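Local coordinates for IroE protein (Escherichia coli, PDB 2GZS), which hydrolyses the trilactone ring of enterobactin and its glucosylated salmochelin forms, preferring the iron-free siderophores and yielding linear trimers, at residues A[121-124]-A[125-129]. Numbering follows the deposited sequence.
Sequences RQLL and ETRIA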
loop_
_atom_site.group_PDB
_atom_site.type_symbol
_atom_site.label_atom_id
_atom_site.label_comp_id
_atom_site.label_asym_id
_atom_site.label_seq_id
_atom_site.Cartn_x
_atom_site.Cartn_y
_atom_site.Cartn_z
ATOM N N ARG A 121 6.418 -8.650 5.160
ATOM C CA ARG A 121 5.405 -9.265 4.290
ATOM C C ARG A 121 4.910 -10.552 4.948
ATOM O O ARG A 121 3.707 -10.808 4.844
ATOM C CB ARG A 121 5.945 -9.497 2.892
ATOM C CG ARG A 121 4.802 -9.978 1.953
ATOM C CD ARG A 121 5.134 -9.700 0.466
ATOM N NE ARG A 121 6.526 -9.927 0.257
ATOM C CZ ARG A 121 7.540 -9.071 0.047
ATOM N NH1 ARG A 121 8.725 -9.675 -0.067
ATOM N NH2 ARG A 121 7.463 -7.755 -0.041
ATOM N N GLN A 122 5.765 -11.369 5.573
ATOM C CA GLN A 122 5.240 -12.593 6.218
ATOM C C GLN A 122 4.322 -12.194 7.325
ATOM O O GLN A 122 3.252 -12.806 7.521
ATOM C CB GLN A 122 6.475 -13.359 6.763
ATOM C CG GLN A 122 6.092 -14.470 7.742
ATOM C CD GLN A 122 6.505 -15.846 7.249
ATOM O OE1 GLN A 122 5.937 -16.852 7.701
ATOM N NE2 GLN A 122 7.493 -15.784 6.347
ATOM N N LEU A 123 4.622 -11.207 8.135
ATOM C CA LEU A 123 3.755 -10.739 9.199
ATOM C C LEU A 123 2.413 -10.317 8.582
ATOM O O LEU A 123 1.296 -10.652 9.042
ATOM C CB LEU A 123 4.367 -9.542 9.937
ATOM C CG LEU A 123 3.395 -8.737 10.781
ATOM C CD1 LEU A 123 2.985 -9.556 12.002
ATOM C CD2 LEU A 123 4.012 -7.425 11.266
ATOM N N LEU A 124 2.485 -9.498 7.532
ATOM C CA LEU A 124 1.260 -8.916 6.931
ATOM C C LEU A 124 0.389 -9.997 6.359
ATOM O O LEU A 124 -0.841 -9.961 6.620
ATOM C CB LEU A 124 1.711 -7.895 5.874
ATOM C CG LEU A 124 0.575 -7.180 5.105
ATOM C CD1 LEU A 124 -0.295 -6.368 6.063
ATOM C CD2 LEU A 124 1.179 -6.317 4.007
ATOM N N GLU A 125 0.932 -10.900 5.569
ATOM C CA GLU A 125 0.120 -11.882 4.807
ATOM C C GLU A 125 -0.306 -13.076 5.646
ATOM O O GLU A 125 -1.418 -13.615 5.396
ATOM C CB GLU A 125 0.886 -12.368 3.567
ATOM C CG GLU A 125 1.171 -11.233 2.598
ATOM C CD GLU A 125 1.750 -11.712 1.281
ATOM O OE1 GLU A 125 1.950 -12.916 1.036
ATOM O OE2 GLU A 125 2.001 -10.801 0.463
ATOM N N THR A 126 0.516 -13.490 6.607
ATOM C CA THR A 126 0.123 -14.700 7.357
ATOM C C THR A 126 -0.420 -14.417 8.733
ATOM O O THR A 126 -0.966 -15.343 9.374
ATOM C CB THR A 126 1.318 -15.673 7.532
ATOM O OG1 THR A 126 2.205 -15.182 8.535
ATOM C CG2 THR A 126 2.101 -15.830 6.227
ATOM N N ARG A 127 -0.281 -13.205 9.271
ATOM C CA ARG A 127 -0.737 -12.887 10.631
ATOM C C ARG A 127 -1.783 -11.773 10.616
ATOM O O ARG A 127 -2.918 -11.929 11.115
ATOM C CB ARG A 127 0.416 -12.536 11.593
ATOM C CG ARG A 127 1.498 -13.627 11.596
ATOM C CD ARG A 127 2.629 -13.391 12.641
ATOM N NE ARG A 127 3.736 -14.179 12.056
ATOM C CZ ARG A 127 4.979 -13.774 11.752
ATOM N NH1 ARG A 127 5.314 -12.517 12.064
ATOM N NH2 ARG A 127 5.755 -14.682 11.181
ATOM N N ILE A 128 -1.423 -10.610 10.045
ATOM C CA ILE A 128 -2.370 -9.492 10.113
ATOM C C ILE A 128 -3.549 -9.706 9.188
ATOM O O ILE A 128 -4.726 -9.583 9.643
ATOM C CB ILE A 128 -1.627 -8.195 9.716
ATOM C CG1 ILE A 128 -0.473 -7.929 10.663
ATOM C CG2 ILE A 128 -2.652 -7.044 9.630
ATOM C CD1 ILE A 128 0.204 -6.579 10.364
ATOM N N ALA A 129 -3.376 -9.968 7.927
ATOM C CA ALA A 129 -4.509 -10.042 6.977
ATOM C C ALA A 129 -5.481 -11.147 7.413
ATOM O O ALA A 129 -6.696 -10.874 7.440
ATOM C CB ALA A 129 -3.979 -10.194 5.549
#
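A pi-type turn widens helix 117-132 where L123 meets R127 and I128, and the backbone bonding changes step there. E125 N and T126 N still reach back four residues, to R121 O and Q122 O. L123 O then takes two donors: I128 N at 2.9 Å, nearly in line with the carbonyl, and R127 N at 3.0 Å, above the carbonyl plane with a bent N-H...O angle of 139°. A129 N repeats the five-residue step, bonding L124 O. Just ahead of the switch, the T126 hydroxyl folds back on its own helix: with chi1 at 76°, OG1 sits between the backbone N and carbonyl carbon and gives a hydrogen bond of 2.8 Å to Q122 O, from above the carbonyl plane, on the opposite face from T126 N.

In this alpha/beta-hydrolase fold the helix packs on the central sheet, L124 and A129 touching Y47 of strand 43-48, and L123 and I128 meeting Y27 and V29 of strand 26-34. L123 and I128 also touch each other, L123 CG lying 3.9 Å from I128 CD1. On the outer side one face of the R127 guanidinium lies over L123 CA, NH1 3.7 Å from it, while NH2 comes obliquely to Q122 CG at 3.5 Å, the guanidinium plane 27° from the Q122 amide.

R121 and E125 run side by side, pointing the same way: R121 reaches helix 150-161, E125 the residues just after it. Their charged ends do not pair. E125 OE2 instead rests 3.3 Å from R121 CG and hydrogen-bonds S162, while the R121 guanidinium forms a salt bridge with D157. An alanine replacing E125 would remove the carboxylate lying along the R121 methylenes, and is likely to leave the S162 hydroxyl without this partner and that aliphatic stem less tightly packed.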